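Local coordinates for protein glutathione S-transferase (PDB 3AY8) that probably transfers glutathione to electrophilic substrates, as a homodimeric cytosolic glutathione transferase of the silkworm not assigned to a known class, at residues L100-A105 against N142-K147; S129-L134 against V173-S178; S136-L141 against P181-W186; T148-A153 against I158-I163. One frame throughout, in Å; residues are numbered along the deposited sequence. Where two conformers were deposited one is given.

Interaction 1. Residues L100-A105 against N142-K147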
loop_
_atom_site.group_PDB
_atom_site.type_symbol
_atom_site.label_atom_id
_atom_site.label_comp_id
_atom_site.label_asym_id
_atom_site.label_seq_id
_atom_site.Cartn_x
_atom_site.Cartn_y
_atom_site.Cartn_z
ATOM N N LEU A 100 5.964 5.335 -0.681
ATOM C CA LEU A 100 5.867 3.888 -0.444
ATOM C C LEU A 100 4.432 3.414 -0.565
ATOM O O LEU A 100 4.174 2.410 -1.221
ATOM C CB LEU A 100 6.467 3.486 0.918
ATOM C CG LEU A 100 8.001 3.589 1.022
ATOM C CD1 LEU A 100 8.481 3.486 2.487
ATOM C CD2 LEU A 100 8.692 2.529 0.136
ATOM N N TYR A 101 3.492 4.138 0.047
ATOM C CA TYR A 101 2.080 3.778 -0.082
ATOM C C TYR A 101 1.583 3.960 -1.504
ATOM O O TYR A 101 0.788 3.166 -1.974
ATOM C CB TYR A 101 1.181 4.519 0.933
ATOM C CG TYR A 101 1.355 3.964 2.331
ATOM C CD1 TYR A 101 0.872 2.694 2.672
ATOM C CD2 TYR A 101 2.039 4.689 3.300
ATOM C CE1 TYR A 101 1.062 2.179 3.961
ATOM C CE2 TYR A 101 2.234 4.180 4.569
ATOM C CZ TYR A 101 1.749 2.932 4.895
ATOM O OH TYR A 101 1.962 2.458 6.172
ATOM N N PHE A 102 2.089 4.977 -2.200
ATOM C CA PHE A 102 1.836 5.113 -3.644
ATOM C C PHE A 102 2.319 3.876 -4.418
ATOM O O PHE A 102 1.601 3.365 -5.272
ATOM C CB PHE A 102 2.463 6.414 -4.162
ATOM C CG PHE A 102 2.511 6.527 -5.661
ATOM C CD1 PHE A 102 1.435 7.067 -6.370
ATOM C CD2 PHE A 102 3.636 6.106 -6.364
ATOM C CE1 PHE A 102 1.490 7.172 -7.758
ATOM C CE2 PHE A 102 3.699 6.221 -7.769
ATOM C CZ PHE A 102 2.636 6.757 -8.456
ATOM N N ASP A 103 3.524 3.382 -4.110
ATOM C CA ASP A 103 4.022 2.154 -4.725
ATOM C C ASP A 103 3.056 0.975 -4.464
ATOM O O ASP A 103 2.709 0.229 -5.381
ATOM C CB ASP A 103 5.425 1.795 -4.199
ATOM C CG ASP A 103 6.016 0.588 -4.900
ATOM O OD1 ASP A 103 6.191 0.644 -6.138
ATOM O OD2 ASP A 103 6.296 -0.424 -4.229
ATOM N N SER A 104 2.628 0.832 -3.211
ATOM C CA SER A 104 1.853 -0.327 -2.775
ATOM C C SER A 104 0.391 -0.280 -3.198
ATOM O O SER A 104 -0.190 -1.323 -3.489
ATOM C CB SER A 104 1.929 -0.471 -1.247
ATOM O OG SER A 104 1.132 0.510 -0.606
ATOM N N ALA A 105 -0.200 0.918 -3.213
ATOM C CA ALA A 105 -1.640 1.078 -3.475
ATOM C C ALA A 105 -1.997 1.423 -4.920
ATOM O O ALA A 105 -3.146 1.228 -5.332
ATOM C CB ALA A 105 -2.242 2.136 -2.533
ATOM N N ASN A 142 5.667 10.640 -12.801
ATOM C CA ASN A 142 6.412 11.566 -13.638
ATOM C C ASN A 142 6.438 12.982 -13.039
ATOM O O ASN A 142 7.454 13.667 -13.119
ATOM C CB ASN A 142 5.860 11.581 -15.062
ATOM C CG ASN A 142 6.688 12.463 -15.993
ATOM O OD1 ASN A 142 7.858 12.192 -16.255
ATOM N ND2 ASN A 142 6.080 13.520 -16.487
ATOM N N GLN A 143 5.327 13.387 -12.423
ATOM C CA GLN A 143 5.232 14.669 -11.700
ATOM C C GLN A 143 6.058 14.716 -10.411
ATOM O O GLN A 143 6.740 15.722 -10.161
ATOM C CB GLN A 143 3.772 15.067 -11.416
ATOM C CG GLN A 143 2.991 15.487 -12.668
ATOM C CD GLN A 143 3.744 16.517 -13.517
ATOM O OE1 GLN A 143 4.111 17.591 -13.040
ATOM N NE2 GLN A 143 3.983 16.181 -14.772
ATOM N N PHE A 144 6.019 13.648 -9.604
ATOM C CA PHE A 144 6.901 13.567 -8.415
ATOM C C PHE A 144 8.333 13.919 -8.815
ATOM O O PHE A 144 9.017 14.681 -8.129
ATOM C CB PHE A 144 6.927 12.157 -7.787
ATOM C CG PHE A 144 5.586 11.643 -7.328
ATOM C CD1 PHE A 144 4.541 12.509 -7.006
ATOM C CD2 PHE A 144 5.391 10.280 -7.173
ATOM C CE1 PHE A 144 3.299 12.004 -6.582
ATOM C CE2 PHE A 144 4.175 9.773 -6.741
ATOM C CZ PHE A 144 3.127 10.630 -6.457
ATOM N N LEU A 145 8.765 13.365 -9.942
ATOM C CA LEU A 145 10.142 13.489 -10.412
ATOM C C LEU A 145 10.425 14.786 -11.193
ATOM O O LEU A 145 11.520 14.971 -11.717
ATOM C CB LEU A 145 10.507 12.260 -11.248
ATOM C CG LEU A 145 10.581 10.947 -10.468
ATOM C CD1 LEU A 145 10.504 9.765 -11.416
ATOM C CD2 LEU A 145 11.852 10.886 -9.599
ATOM N N GLU A 146 9.430 15.664 -11.274
ATOM C CA GLU A 146 9.608 16.994 -11.863
ATOM C C GLU A 146 10.192 17.928 -10.807
ATOM O O GLU A 146 10.998 18.806 -11.117
ATOM C CB GLU A 146 8.261 17.544 -12.364
ATOM C CG GLU A 146 8.318 18.978 -12.943
ATOM C CD GLU A 146 9.060 19.050 -14.259
ATOM O OE1 GLU A 146 9.026 18.064 -15.031
ATOM O OE2 GLU A 146 9.686 20.093 -14.526
ATOM N N LYS A 147 9.778 17.717 -9.561
ATOM C CA LYS A 147 10.162 18.563 -8.436
ATOM C C LYS A 147 11.563 18.232 -7.925
ATOM O O LYS A 147 12.379 19.133 -7.713
ATOM C CB LYS A 147 9.140 18.417 -7.302
ATOM C CG LYS A 147 7.694 18.600 -7.746
ATOM C CD LYS A 147 6.713 18.398 -6.589
ATOM C CE LYS A 147 5.296 18.790 -6.984
ATOM N NZ LYS A 147 4.708 17.875 -8.008
#
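Phe102 and Phe144 meet because their first torsions send the two rings toward each other from opposite directions. Phe102 sets CG anti to the backbone N (chi1 168°), which carries its ring out from the helix, while Phe144 sets CG beside its own N and anti to the carbonyl carbon (chi1 -59°). The CA atoms of Phe102 and Phe144 remain 10.9 Å apart, so between these two segments the contact is made by the rings.

The pair is a T-shaped stack. Phe144 CE2 stands over the centre of the Phe102 ring and serves as the tip of the incoming edge; it lies 3.7 Å from Phe102 CD2 and nearly as close to the other five ring carbons. Phe144 CZ comes in beside it, 3.9 Å from Phe102 CD1. The ring planes are 75° apart, and the centroids of Phe102 and Phe144 are 4.8 Å apart. In such a pairing the weakly positive C-H edge of one ring points at the electron-rich face of the other.

The two segments belong to helices 90-120 and 128-147 of the all-helical C-terminal domain of the GST fold, and both phenylalanines are buried. Thr137, Phe140 and Leu141 pack round the Phe102 ring, and Arg99 makes a cation-pi contact with Phe144.

On helix 90-120 close to Phe102, Tyr101 stacks on Tyr101 of the second subunit, and Ser104 OG is hydrogen-bonded to Ser104 OG of that same subunit. Asp103 is tied within its own chain to Arg69, by a salt bridge, and to Ser166.

Interaction 2. Residues S129-L134 against V173-S178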
loop_
_atom_site.group_PDB
_atom_site.type_symbol
_atom_site.label_atom_id
_atom_site.label_comp_id
_atom_site.label_asym_id
_atom_site.label_seq_id
_atom_site.Cartn_x
_atom_site.Cartn_y
_atom_site.Cartn_z
ATOM N N SER A 129 -8.156 -0.639 -20.908
ATOM C CA SER A 129 -8.533 -0.059 -19.606
ATOM C C SER A 129 -7.412 -0.153 -18.558
ATOM O O SER A 129 -7.144 0.796 -17.810
ATOM C CB SER A 129 -9.782 -0.755 -19.064
ATOM O OG SER A 129 -9.566 -2.165 -18.984
ATOM N N LEU A 130 -6.764 -1.307 -18.506
ATOM C CA LEU A 130 -5.659 -1.526 -17.568
ATOM C C LEU A 130 -4.429 -0.693 -17.917
ATOM O O LEU A 130 -3.719 -0.211 -17.020
ATOM C CB LEU A 130 -5.290 -3.000 -17.559
ATOM C CG LEU A 130 -6.409 -3.937 -17.104
ATOM C CD1 LEU A 130 -5.883 -5.368 -17.107
ATOM C CD2 LEU A 130 -6.931 -3.542 -15.720
ATOM N N LYS A 131 -4.182 -0.550 -19.222
ATOM C CA LYS A 131 -3.068 0.239 -19.742
ATOM C C LYS A 131 -3.264 1.700 -19.365
ATOM O O LYS A 131 -2.345 2.344 -18.861
ATOM C CB LYS A 131 -2.983 0.087 -21.266
ATOM C CG LYS A 131 -1.877 0.880 -21.946
ATOM C CD LYS A 131 -1.853 0.629 -23.461
ATOM C CE LYS A 131 -0.706 1.386 -24.114
ATOM N NZ LYS A 131 -0.608 1.084 -25.579
ATOM N N ASP A 132 -4.464 2.221 -19.615
ATOM C CA ASP A 132 -4.789 3.601 -19.261
ATOM C C ASP A 132 -4.662 3.847 -17.759
ATOM O O ASP A 132 -4.191 4.899 -17.336
ATOM C CB ASP A 132 -6.216 3.936 -19.690
ATOM C CG ASP A 132 -6.397 3.928 -21.190
ATOM O OD1 ASP A 132 -5.398 3.806 -21.937
ATOM O OD2 ASP A 132 -7.558 4.026 -21.627
ATOM N N ASP A 133 -5.114 2.877 -16.969
ATOM C CA ASP A 133 -5.078 2.977 -15.510
ATOM C C ASP A 133 -3.632 3.099 -15.030
ATOM O O ASP A 133 -3.311 4.000 -14.256
ATOM C CB ASP A 133 -5.765 1.759 -14.883
ATOM C CG ASP A 133 -6.241 2.015 -13.451
ATOM O OD1 ASP A 133 -6.294 3.191 -13.010
ATOM O OD2 ASP A 133 -6.543 1.019 -12.761
ATOM N N LEU A 134 -2.761 2.217 -15.521
ATOM C CA LEU A 134 -1.353 2.282 -15.175
ATOM C C LEU A 134 -0.714 3.598 -15.646
ATOM O O LEU A 134 0.020 4.224 -14.903
ATOM C CB LEU A 134 -0.567 1.078 -15.729
ATOM C CG LEU A 134 0.952 1.102 -15.472
ATOM C CD1 LEU A 134 1.317 1.237 -13.976
ATOM C CD2 LEU A 134 1.648 -0.120 -16.088
ATOM N N VAL A 173 8.694 -5.969 -19.125
ATOM C CA VAL A 173 7.581 -6.460 -19.936
ATOM C C VAL A 173 7.557 -5.690 -21.265
ATOM O O VAL A 173 7.255 -6.252 -22.312
ATOM C CB VAL A 173 6.209 -6.328 -19.205
ATOM C CG1 VAL A 173 5.058 -6.758 -20.114
ATOM C CG2 VAL A 173 6.186 -7.179 -17.933
ATOM N N GLY A 174 7.920 -4.412 -21.215
ATOM C CA GLY A 174 7.840 -3.543 -22.380
ATOM C C GLY A 174 6.721 -2.545 -22.152
ATOM O O GLY A 174 5.534 -2.875 -22.271
ATOM N N TRP A 175 7.095 -1.330 -21.789
ATOM C CA TRP A 175 6.128 -0.263 -21.617
ATOM C C TRP A 175 6.716 0.978 -22.264
ATOM O O TRP A 175 7.917 1.234 -22.140
ATOM C CB TRP A 175 5.822 -0.015 -20.141
ATOM C CG TRP A 175 4.463 0.573 -19.936
ATOM C CD1 TRP A 175 4.158 1.889 -19.749
ATOM C CD2 TRP A 175 3.213 -0.136 -19.920
ATOM N NE1 TRP A 175 2.796 2.045 -19.609
ATOM C CE2 TRP A 175 2.193 0.819 -19.712
ATOM C CE3 TRP A 175 2.861 -1.487 -20.052
ATOM C CZ2 TRP A 175 0.832 0.466 -19.632
ATOM C CZ3 TRP A 175 1.512 -1.841 -19.982
ATOM C CH2 TRP A 175 0.514 -0.866 -19.769
ATOM N N ASP A 176 5.864 1.716 -22.964
ATOM C CA ASP A 176 6.226 2.977 -23.610
ATOM C C ASP A 176 6.056 4.097 -22.579
ATOM O O ASP A 176 4.937 4.455 -22.222
ATOM C CB ASP A 176 5.325 3.182 -24.859
ATOM C CG ASP A 176 5.452 4.581 -25.491
ATOM O OD1 ASP A 176 6.432 5.306 -25.204
ATOM O OD2 ASP A 176 4.537 4.948 -26.290
ATOM N N ILE A 177 7.177 4.627 -22.096
ATOM C CA ILE A 177 7.187 5.761 -21.164
ATOM C C ILE A 177 7.735 7.054 -21.826
ATOM O O ILE A 177 8.159 7.983 -21.139
ATOM C CB ILE A 177 7.968 5.431 -19.839
ATOM C CG1 ILE A 177 9.442 5.102 -20.121
ATOM C CG2 ILE A 177 7.277 4.292 -19.046
ATOM C CD1 ILE A 177 10.332 5.187 -18.899
ATOM N N SER A 178 7.705 7.113 -23.163
ATOM C CA SER A 178 8.158 8.311 -23.897
ATOM C C SER A 178 7.415 9.570 -23.439
ATOM O O SER A 178 7.971 10.668 -23.470
ATOM C CB SER A 178 8.008 8.123 -25.412
ATOM O OG SER A 178 6.644 7.955 -25.777
#
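Leu134 and Trp175 run alongside each other, pointing opposite ways, so that the leucine lies over one face of the indole. With CG anti to the backbone N (chi1 177°), Leu134 brings CD2 over the six-membered ring, 3.8 Å from the Trp175 centroid and 15° off the ring normal: a CH-pi contact, displaced somewhat toward the rim.

Lys131, one helical turn earlier, meets the far end of the same indole. Its CG approaches at a slant, 3.6 Å from Trp175 CZ2, and Lys131 CA lies in the ring plane, 3.7 Å from Trp175 CH2. The aliphatic root of the lysine does the touching while the extended chain carries the ammonium onward. Ile114 and Ile170 also pack on both Leu134 and Trp175, and Leu138 on Trp175.

Trp175 follows Gly174, whose positive phi takes the chain out of helix 158-173. Further on, Asp176 OD1 is gripped twice, by Ser178 OG at 2.7 Å on the syn lone pair and by Ser178 N at 3.0 Å on the anti side, the latter bond making an Asx turn. The contact as a whole is a tryptophan of the loop between helices 158-173 and 181-190 packed on helix 128-147, within the all-helical C-terminal domain of the GST fold.

Interaction 3. Residues S136-L141 against P181-W186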
loop_
_atom_site.group_PDB
_atom_site.type_symbol
_atom_site.label_atom_id
_atom_site.label_comp_id
_atom_site.label_asym_id
_atom_site.label_seq_id
_atom_site.Cartn_x
_atom_site.Cartn_y
_atom_site.Cartn_z
ATOM N N SER A 136 -2.049 6.505 -16.049
ATOM C CA SER A 136 -2.452 7.584 -15.153
ATOM C C SER A 136 -1.583 7.636 -13.875
ATOM O O SER A 136 -1.225 8.727 -13.378
ATOM C CB SER A 136 -3.936 7.430 -14.793
ATOM O OG SER A 136 -4.258 8.251 -13.684
ATOM N N THR A 137 -1.243 6.458 -13.353
ATOM C CA THR A 137 -0.352 6.359 -12.194
ATOM C C THR A 137 1.077 6.728 -12.576
ATOM O O THR A 137 1.760 7.431 -11.827
ATOM C CB THR A 137 -0.454 4.969 -11.531
ATOM O OG1 THR A 137 -1.715 4.905 -10.858
ATOM C CG2 THR A 137 0.675 4.751 -10.494
ATOM N N LEU A 138 1.513 6.310 -13.770
ATOM C CA LEU A 138 2.835 6.746 -14.253
ATOM C C LEU A 138 2.945 8.263 -14.387
ATOM O O LEU A 138 4.001 8.847 -14.130
ATOM C CB LEU A 138 3.201 6.065 -15.582
ATOM C CG LEU A 138 3.347 4.533 -15.537
ATOM C CD1 LEU A 138 3.878 4.007 -16.869
ATOM C CD2 LEU A 138 4.241 4.093 -14.362
ATOM N N SER A 139 1.856 8.898 -14.813
ATOM C CA SER A 139 1.848 10.346 -14.983
ATOM C C SER A 139 2.094 11.075 -13.662
ATOM O O SER A 139 2.816 12.062 -13.620
ATOM C CB SER A 139 0.532 10.805 -15.625
ATOM O OG SER A 139 0.543 12.212 -15.768
ATOM N N PHE A 140 1.490 10.561 -12.593
ATOM C CA PHE A 140 1.689 11.060 -11.238
ATOM C C PHE A 140 3.143 10.893 -10.808
ATOM O O PHE A 140 3.739 11.821 -10.271
ATOM C CB PHE A 140 0.784 10.307 -10.271
ATOM C CG PHE A 140 -0.378 11.100 -9.779
ATOM C CD1 PHE A 140 -0.379 11.612 -8.486
ATOM C CD2 PHE A 140 -1.483 11.327 -10.597
ATOM C CE1 PHE A 140 -1.464 12.349 -8.011
ATOM C CE2 PHE A 140 -2.575 12.065 -10.136
ATOM C CZ PHE A 140 -2.569 12.570 -8.840
ATOM N N LEU A 141 3.706 9.710 -11.056
ATOM C CA LEU A 141 5.117 9.454 -10.756
ATOM C C LEU A 141 5.997 10.433 -11.534
ATOM O O LEU A 141 6.953 10.969 -11.002
ATOM C CB LEU A 141 5.509 8.010 -11.105
ATOM C CG LEU A 141 6.992 7.636 -10.913
ATOM C CD1 LEU A 141 7.528 7.977 -9.473
ATOM C CD2 LEU A 141 7.250 6.160 -11.268
ATOM N N PRO A 181 9.279 11.956 -19.508
ATOM C CA PRO A 181 10.727 12.174 -19.533
ATOM C C PRO A 181 11.387 12.134 -18.147
ATOM O O PRO A 181 12.556 11.765 -18.048
ATOM C CB PRO A 181 10.885 13.574 -20.181
ATOM C CG PRO A 181 9.532 14.206 -20.130
ATOM C CD PRO A 181 8.535 13.071 -20.134
ATOM N N ASN A 182 10.656 12.509 -17.097
ATOM C CA ASN A 182 11.221 12.482 -15.728
ATOM C C ASN A 182 11.479 11.068 -15.199
ATOM O O ASN A 182 12.479 10.837 -14.525
ATOM C CB ASN A 182 10.371 13.300 -14.745
ATOM C CG ASN A 182 10.259 14.774 -15.152
ATOM O OD1 ASN A 182 11.211 15.363 -15.670
ATOM N ND2 ASN A 182 9.100 15.363 -14.917
ATOM N N ILE A 183 10.577 10.138 -15.513
ATOM C CA ILE A 183 10.796 8.709 -15.241
ATOM C C ILE A 183 11.991 8.184 -16.047
ATOM O O ILE A 183 12.818 7.430 -15.525
ATOM C CB ILE A 183 9.536 7.824 -15.535
ATOM C CG1 ILE A 183 8.312 8.321 -14.734
ATOM C CG2 ILE A 183 9.828 6.336 -15.196
ATOM C CD1 ILE A 183 7.020 7.538 -14.984
ATOM N N GLN A 184 12.076 8.573 -17.320
ATOM C CA GLN A 184 13.217 8.175 -18.169
ATOM C C GLN A 184 14.551 8.597 -17.560
ATOM O O GLN A 184 15.494 7.815 -17.531
ATOM C CB GLN A 184 13.081 8.740 -19.590
ATOM C CG GLN A 184 11.930 8.133 -20.379
ATOM C CD GLN A 184 11.824 8.692 -21.777
ATOM O OE1 GLN A 184 11.678 9.899 -21.969
ATOM N NE2 GLN A 184 11.874 7.813 -22.763
ATOM N N ARG A 185 14.613 9.826 -17.051
ATOM C CA ARG A 185 15.812 10.337 -16.382
ATOM C C ARG A 185 16.115 9.530 -15.108
ATOM O O ARG A 185 17.249 9.095 -14.866
ATOM C CB ARG A 185 15.611 11.809 -16.011
ATOM C CG ARG A 185 16.783 12.430 -15.220
ATOM C CD ARG A 185 16.365 13.692 -14.463
ATOM N NE ARG A 185 15.672 13.386 -13.206
ATOM C CZ ARG A 185 14.473 13.848 -12.851
ATOM N NH1 ARG A 185 13.788 14.659 -13.658
ATOM N NH2 ARG A 185 13.953 13.503 -11.673
ATOM N N TRP A 186 15.088 9.350 -14.289
ATOM C CA TRP A 186 15.242 8.714 -12.988
ATOM C C TRP A 186 15.655 7.246 -13.115
ATOM O O TRP A 186 16.466 6.764 -12.325
ATOM C CB TRP A 186 13.944 8.895 -12.190
ATOM C CG TRP A 186 13.754 8.012 -10.999
ATOM C CD1 TRP A 186 14.217 8.228 -9.740
ATOM C CD2 TRP A 186 13.002 6.787 -10.950
ATOM N NE1 TRP A 186 13.808 7.211 -8.903
ATOM C CE2 TRP A 186 13.059 6.316 -9.620
ATOM C CE3 TRP A 186 12.284 6.047 -11.902
ATOM C CZ2 TRP A 186 12.436 5.130 -9.214
ATOM C CZ3 TRP A 186 11.659 4.874 -11.504
ATOM C CH2 TRP A 186 11.745 4.421 -10.166
#
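Ile183 meets Leu138 and Leu141 in a mainly apolar contact. Leu141 and Ile183 run roughly perpendicular. The methyl Ile183 CD1 does most of the touching, lying 4.0 Å from Leu141 CD2 and 4.1 Å from Leu138 CB, with Ile183 CG1 supporting it 4.1 Å from Leu141 CG. Ile183 holds CG1 anti to the carbonyl carbon (chi1 -56°), and its extended arm reaches the groove between the two leucines. Met167 of helix 158-173 packs on both of them.

One polar atom also faces this methyl: Leu138 O is 3.4 Å from Ile183 CD1, a van der Waals approach to a helix carbonyl.

Hydrogen bonds flank the apolar patch, though none joins these two segments. Just beyond Leu141, Asn142 OD1 accepts from Asn182 N and, weakly, from Ile183 N, so a side chain of helix 128-147 accepts from amides in the first turn of helix 181-190. Asn182 ND2 also binds Glu146 OE1, and Arg185 NH2 binds Leu145 O.

The whole joins helix 181-190, by its N-terminal turns, to the middle and C-terminal part of helix 128-147: helix-to-helix packing within the all-helical C-terminal domain of the GST fold.

Interaction 4. Residues T148-A153 against I158-I163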
loop_
_atom_site.group_PDB
_atom_site.type_symbol
_atom_site.label_atom_id
_atom_site.label_comp_id
_atom_site.label_asym_id
_atom_site.label_seq_id
_atom_site.Cartn_x
_atom_site.Cartn_y
_atom_site.Cartn_z
ATOM N N THR A 148 11.837 16.940 -7.737
ATOM C CA THR A 148 13.117 16.479 -7.180
ATOM C C THR A 148 13.792 15.448 -8.095
ATOM O O THR A 148 13.121 14.802 -8.921
ATOM C CB THR A 148 12.931 15.849 -5.770
ATOM O OG1 THR A 148 11.923 14.837 -5.822
ATOM C CG2 THR A 148 12.511 16.895 -4.726
ATOM N N LYS A 149 15.107 15.293 -7.938
ATOM C CA LYS A 149 15.885 14.331 -8.723
ATOM C C LYS A 149 15.425 12.877 -8.522
ATOM O O LYS A 149 15.320 12.118 -9.484
ATOM C CB LYS A 149 17.379 14.453 -8.403
ATOM C CG LYS A 149 18.262 13.633 -9.343
ATOM C CD LYS A 149 19.730 13.721 -8.962
ATOM C CE LYS A 149 20.597 12.963 -9.964
ATOM N NZ LYS A 149 21.998 12.782 -9.463
ATOM N N TRP A 150 15.175 12.517 -7.266
ATOM C CA TRP A 150 14.690 11.188 -6.878
ATOM C C TRP A 150 13.217 11.300 -6.444
ATOM O O TRP A 150 12.684 12.407 -6.405
ATOM C CB TRP A 150 15.579 10.605 -5.769
ATOM C CG TRP A 150 17.034 10.474 -6.182
ATOM C CD1 TRP A 150 18.020 11.412 -6.026
ATOM C CD2 TRP A 150 17.652 9.351 -6.835
ATOM N NE1 TRP A 150 19.217 10.937 -6.531
ATOM C CE2 TRP A 150 19.016 9.682 -7.041
ATOM C CE3 TRP A 150 17.182 8.104 -7.283
ATOM C CZ2 TRP A 150 19.923 8.798 -7.651
ATOM C CZ3 TRP A 150 18.078 7.228 -7.894
ATOM C CH2 TRP A 150 19.435 7.583 -8.072
ATOM N N VAL A 151 12.552 10.178 -6.147
ATOM C CA VAL A 151 11.083 10.204 -5.960
ATOM C C VAL A 151 10.607 11.025 -4.757
ATOM O O VAL A 151 9.514 11.590 -4.788
ATOM C CB VAL A 151 10.404 8.786 -5.889
ATOM C CG1 VAL A 151 10.573 7.996 -7.177
ATOM C CG2 VAL A 151 10.873 8.001 -4.681
ATOM N N ALA A 152 11.412 11.083 -3.702
ATOM C CA ALA A 152 10.935 11.662 -2.445
ATOM C C ALA A 152 11.830 12.758 -1.893
ATOM O O ALA A 152 11.554 13.295 -0.815
ATOM C CB ALA A 152 10.730 10.557 -1.387
ATOM N N ALA A 153 12.898 13.077 -2.624
ATOM C CA ALA A 153 13.914 14.025 -2.168
ATOM C C ALA A 153 14.920 14.230 -3.285
ATOM O O ALA A 153 14.844 13.578 -4.334
ATOM C CB ALA A 153 14.625 13.508 -0.907
ATOM N N ILE A 158 14.616 4.799 0.431
ATOM C CA ILE A 158 13.946 3.519 0.219
ATOM C C ILE A 158 12.682 3.634 -0.646
ATOM O O ILE A 158 12.211 2.629 -1.168
ATOM C CB ILE A 158 13.628 2.747 1.540
ATOM C CG1 ILE A 158 12.646 3.515 2.427
ATOM C CG2 ILE A 158 14.917 2.380 2.297
ATOM C CD1 ILE A 158 12.161 2.679 3.626
ATOM N N ALA A 159 12.121 4.834 -0.785
ATOM C CA ALA A 159 11.008 5.018 -1.741
ATOM C C ALA A 159 11.500 4.754 -3.184
ATOM O O ALA A 159 10.789 4.161 -3.997
ATOM C CB ALA A 159 10.407 6.404 -1.610
ATOM N N ASP A 160 12.734 5.142 -3.481
ATOM C CA ASP A 160 13.313 4.850 -4.808
ATOM C C ASP A 160 13.588 3.377 -5.035
ATOM O O ASP A 160 13.346 2.883 -6.122
ATOM C CB ASP A 160 14.587 5.655 -5.063
ATOM C CG ASP A 160 14.349 7.145 -4.981
ATOM O OD1 ASP A 160 13.839 7.720 -5.975
ATOM O OD2 ASP A 160 14.680 7.727 -3.930
ATOM N N THR A 161 14.097 2.670 -4.027
ATOM C CA THR A 161 14.343 1.236 -4.198
ATOM C C THR A 161 13.044 0.460 -4.482
ATOM O O THR A 161 13.014 -0.384 -5.371
ATOM C CB THR A 161 15.159 0.629 -3.041
ATOM O OG1 THR A 161 14.614 1.051 -1.793
ATOM C CG2 THR A 161 16.631 1.105 -3.128
ATOM N N SER A 162 11.967 0.777 -3.757
ATOM C CA SER A 162 10.680 0.105 -3.972
ATOM C C SER A 162 10.066 0.446 -5.335
ATOM O O SER A 162 9.630 -0.441 -6.075
ATOM C CB SER A 162 9.698 0.465 -2.846
ATOM O OG SER A 162 10.067 -0.197 -1.636
ATOM N N ILE A 163 10.018 1.739 -5.656
ATOM C CA ILE A 163 9.426 2.191 -6.913
ATOM C C ILE A 163 10.280 1.745 -8.117
ATOM O O ILE A 163 9.746 1.382 -9.154
ATOM C CB ILE A 163 9.137 3.721 -6.884
ATOM C CG1 ILE A 163 8.079 4.016 -5.798
ATOM C CG2 ILE A 163 8.634 4.214 -8.230
ATOM C CD1 ILE A 163 7.737 5.521 -5.599
HETATM O O HOH W 1 13.946 9.869 -2.701
#
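The indole of Trp150 takes the Asp160 carboxylate at its edge: OD1 lies near the ring plane, 3.6 Å from Trp150 CE3, and the ring and carboxylate planes are 79° apart. Asp160 also closes the start of helix 158-173, where its OD2 accepts from Thr157 N while Thr157 OG1 accepts from Ala159 N. This is consistent with the N-capping box (Ser/Thr-X-X-Asp) known at this helix in the GST fold.

The same carboxylate holds the preceding loop. Val151 N donates to Asp160 OD1 at 2.8 Å, almost straight at 175°, using the syn lone pair. Trp186 NE1 donates to that oxygen as well, so OD1 is gripped twice; with these donors round it the group is probably ionised even though it is buried.

Val151 then packs against the helix with both branches. Its CG2, lodged between the backbone N and the carbonyl carbon, presses on Ala159 CB at 3.5 Å, tighter than usual for two carbons. Its CG1 reaches Ile163 CD1 tip to tip at 4.1 Å. Ala152 CB adds a looser touch on Ala159 CB, and Val151 O is taken by Arg99 of helix 90-120.

The next amide along gets its link through solvent: a water accepts from Ala152 N at 3.0 Å and donates to Asp160 OD2 at 2.6 Å.

Overall arrangement
All four contacts lie in the helical C-terminal domain, and interactions 1, 2 and 3 share helix 128-147. Interaction 3 is the hub. Its centre is about 8 Å from that of interaction 1, which it touches through Phe102 CZ and Thr137 CG2, 3.5 Å apart. It meets interaction 2 where Trp175 NE1 comes within 3.5 Å of Leu138 CD1, and interaction 4 where Arg185 NH2 binds Lys149 O at 2.9 Å. Interactions 2 and 4 stay separate, nearest atoms about 10 Å apart. In this family glutathione is bound mainly by the thioredoxin-like N-terminal domain; all four contacts lie in the helical domain that packs beside it.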